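Local coordinates for protein CG4930 (Drosophila melanogaster, PDB 3ISM) that inhibits endonuclease G by forming a complex with it, at residues E279-A284 / M319-S324. The protein carries 1 engineered substitution. Numbering follows the deposited sequence. Where two conformers were deposited one is given.
Sequences EYKGDA and MELGPS
K281, on helix 267-287, faces the loop that follows helix 309-317, and its CA lies 7.2 Å from that of L321, the closest pair of CA atoms across the contact. A single side chain carries the contact. With CG anti to the backbone N (chi1 -180°) and every later torsion also near 180°, K281 stands straight out from its helix and delivers its ammonium group into the curve of the loop. There NZ meets three main-chain carbonyls: short hydrogen bonds run to E320 O and to G322 O, both 2.8 Å from K281 NZ, and a weak one reaches P323 O at 3.4 Å. The donor is tilted 30° from the carbonyl plane of E320 but sits well above that of G322, 51° out of it. The last carbons of the chain touch the loop, CD of K281 lying 4.4 Å from CD2 of L321 and CE of K281 4.1 Å from CA of S324. The carboxylate of E320 turns instead to a salt bridge with R327, although its charge may still help stabilise the nearby ammonium; S324 OG bonds to D328. E320, with positive phi, is the C' residue of the Schellman motif that ends helix 309-317. The arrangement is thus a buried lysine bound by main-chain carbonyls just beyond a Schellman-capped helix, tying helix 267-287 to the loop before helix 340-343 in an all-helical region probably of the Ku C-terminal-like family.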
ATOM      1  N   GLU C 279       3.136  23.039 -31.336  1.00 35.51           N
ATOM      2  CA  GLU C 279       2.177  22.564 -30.353  0.50 35.62           C
ATOM      3  C   GLU C 279       1.432  21.305 -30.800  1.00 35.63           C
ATOM      4  O   GLU C 279       1.176  20.414 -29.982  1.00 35.33           O
ATOM      5  CB  GLU C 279       1.236  23.679 -29.888  0.50 35.65           C
ATOM      6  CG  GLU C 279       1.940  24.785 -29.080  0.50 35.68           C
ATOM      7  CD  GLU C 279       3.125  24.288 -28.253  0.50 35.47           C
ATOM      8  OE1 GLU C 279       2.961  23.330 -27.460  0.50 35.44           O
ATOM      9  OE2 GLU C 279       4.222  24.870 -28.393  0.50 34.75           O
ATOM     10  N   TYR C 280       1.124  21.206 -32.091  1.00 35.83           N
ATOM     11  CA  TYR C 280       0.549  19.980 -32.622  1.00 35.82           C
ATOM     12  C   TYR C 280       1.534  18.814 -32.446  1.00 36.00           C
ATOM     13  O   TYR C 280       1.126  17.725 -32.036  1.00 36.37           O
ATOM     14  CB  TYR C 280       0.100  20.146 -34.075  1.00 35.77           C
ATOM     15  CG  TYR C 280      -0.160  18.841 -34.790  1.00 35.63           C
ATOM     16  CD1 TYR C 280      -1.044  17.891 -34.270  1.00 35.44           C
ATOM     17  CD2 TYR C 280       0.473  18.557 -35.989  1.00 35.49           C
ATOM     18  CE1 TYR C 280      -1.260  16.687 -34.923  1.00 35.47           C
ATOM     19  CE2 TYR C 280       0.248  17.365 -36.653  1.00 35.38           C
ATOM     20  CZ  TYR C 280      -0.614  16.436 -36.118  1.00 35.55           C
ATOM     21  OH  TYR C 280      -0.821  15.256 -36.789  1.00 35.94           O
ATOM     22  N   LYS C 281       2.822  19.045 -32.703  1.00 35.90           N
ATOM     23  CA  LYS C 281       3.839  18.012 -32.455  1.00 35.91           C
ATOM     24  C   LYS C 281       3.859  17.565 -30.984  1.00 35.75           C
ATOM     25  O   LYS C 281       3.853  16.363 -30.696  1.00 35.79           O
ATOM     26  CB  LYS C 281       5.251  18.435 -32.922  1.00 35.94           C
ATOM     27  CG  LYS C 281       6.304  17.345 -32.657  1.00 36.34           C
ATOM     28  CD  LYS C 281       7.716  17.706 -33.073  1.00 36.16           C
ATOM     29  CE  LYS C 281       8.699  16.698 -32.488  1.00 36.13           C
ATOM     30  NZ  LYS C 281      10.048  16.771 -33.131  1.00 36.74           N
ATOM     31  N   GLY C 282       3.862  18.532 -30.065  1.00 35.36           N
ATOM     32  CA  GLY C 282       3.854  18.233 -28.636  1.00 34.78           C
ATOM     33  C   GLY C 282       2.709  17.328 -28.215  1.00 34.47           C
ATOM     34  O   GLY C 282       2.916  16.347 -27.487  1.00 34.84           O
ATOM     35  N   ASP C 283       1.500  17.652 -28.675  1.00 33.50           N
ATOM     36  CA  ASP C 283       0.316  16.837 -28.377  1.00 32.35           C
ATOM     37  C   ASP C 283       0.379  15.471 -29.047  1.00 31.64           C
ATOM     38  O   ASP C 283      -0.029  14.473 -28.447  1.00 31.39           O
ATOM     39  CB  ASP C 283      -0.970  17.562 -28.781  1.00 32.43           C
ATOM     40  CG  ASP C 283      -1.412  18.581 -27.752  1.00 32.77           C
ATOM     41  OD1 ASP C 283      -1.353  18.269 -26.537  1.00 32.75           O
ATOM     42  OD2 ASP C 283      -1.825  19.687 -28.158  1.00 33.16           O
ATOM     43  N   ALA C 284       0.896  15.437 -30.281  1.00 30.43           N
ATOM     44  CA  ALA C 284       1.080  14.193 -31.028  1.00 29.57           C
ATOM     45  C   ALA C 284       2.025  13.237 -30.303  1.00 28.91           C
ATOM     46  O   ALA C 284       1.796  12.034 -30.290  1.00 28.78           O
ATOM     47  CB  ALA C 284       1.603  14.476 -32.440  1.00 29.79           C
ATOM     48  N   MET C 319      13.887  24.528 -34.744  1.00 30.15           N
ATOM     49  CA  MET C 319      12.985  24.202 -33.640  1.00 30.38           C
ATOM     50  C   MET C 319      12.682  22.712 -33.504  1.00 30.49           C
ATOM     51  O   MET C 319      11.775  22.327 -32.747  1.00 30.83           O
ATOM     52  CB  MET C 319      11.699  24.999 -33.761  1.00 30.21           C
ATOM     53  CG  MET C 319      11.932  26.484 -33.860  1.00 30.24           C
ATOM     54  SD  MET C 319      10.414  27.295 -34.357  1.00 30.80           S
ATOM     55  CE  MET C 319      10.706  28.954 -33.715  1.00 30.97           C
ATOM     56  N   GLU C 320      13.437  21.886 -34.234  1.00 30.56           N
ATOM     57  CA  GLU C 320      13.352  20.424 -34.140  1.00 30.90           C
ATOM     58  C   GLU C 320      11.919  19.914 -34.368  1.00 30.71           C
ATOM     59  O   GLU C 320      11.347  19.225 -33.526  1.00 30.73           O
ATOM     60  CB  GLU C 320      13.899  19.964 -32.782  1.00 31.09           C
ATOM     61  CG  GLU C 320      14.386  18.517 -32.714  1.00 31.96           C
ATOM     62  CD  GLU C 320      14.791  18.111 -31.300  1.00 31.82           C
ATOM     63  OE1 GLU C 320      15.599  18.842 -30.670  1.00 30.99           O
ATOM     64  OE2 GLU C 320      14.299  17.055 -30.823  1.00 33.56           O
ATOM     65  N   LEU C 321      11.337  20.266 -35.511  1.00 30.51           N
ATOM     66  CA  LEU C 321       9.941  19.922 -35.786  1.00 30.25           C
ATOM     67  C   LEU C 321       9.797  18.671 -36.642  1.00 30.24           C
ATOM     68  O   LEU C 321       8.768  18.445 -37.288  1.00 30.03           O
ATOM     69  CB  LEU C 321       9.182  21.118 -36.376  1.00 30.13           C
ATOM     70  CG  LEU C 321       9.130  22.325 -35.423  1.00 30.30           C
ATOM     71  CD1 LEU C 321       8.268  23.446 -35.994  1.00 29.03           C
ATOM     72  CD2 LEU C 321       8.659  21.919 -34.002  1.00 28.81           C
ATOM     73  N   GLY C 322      10.837  17.847 -36.617  1.00 30.34           N
ATOM     74  CA  GLY C 322      10.840  16.585 -37.335  1.00 30.61           C
ATOM     75  C   GLY C 322      10.066  15.516 -36.601  1.00 30.78           C
ATOM     76  O   GLY C 322       9.280  15.829 -35.702  1.00 30.89           O
ATOM     77  N   PRO C 323      10.272  14.248 -36.994  1.00 30.81           N
ATOM     78  CA  PRO C 323       9.642  13.102 -36.358  1.00 30.95           C
ATOM     79  C   PRO C 323       9.766  13.143 -34.840  1.00 30.97           C
ATOM     80  O   PRO C 323      10.782  13.616 -34.309  1.00 31.06           O
ATOM     81  CB  PRO C 323      10.425  11.915 -36.929  1.00 30.99           C
ATOM     82  CG  PRO C 323      10.821  12.371 -38.294  1.00 30.93           C
ATOM     83  CD  PRO C 323      11.140  13.839 -38.117  1.00 31.11           C
ATOM     84  N   SER C 324       8.721  12.691 -34.150  1.00 30.81           N
ATOM     85  CA  SER C 324       8.760  12.589 -32.690  1.00 30.68           C
ATOM     86  C   SER C 324       9.747  11.505 -32.265  1.00 30.34           C
ATOM     87  O   SER C 324       9.870  10.484 -32.950  1.00 30.36           O
ATOM     88  CB  SER C 324       7.375  12.273 -32.152  1.00 30.60           C
ATOM     89  OG  SER C 324       7.349  12.351 -30.740  1.00 31.82           O
TER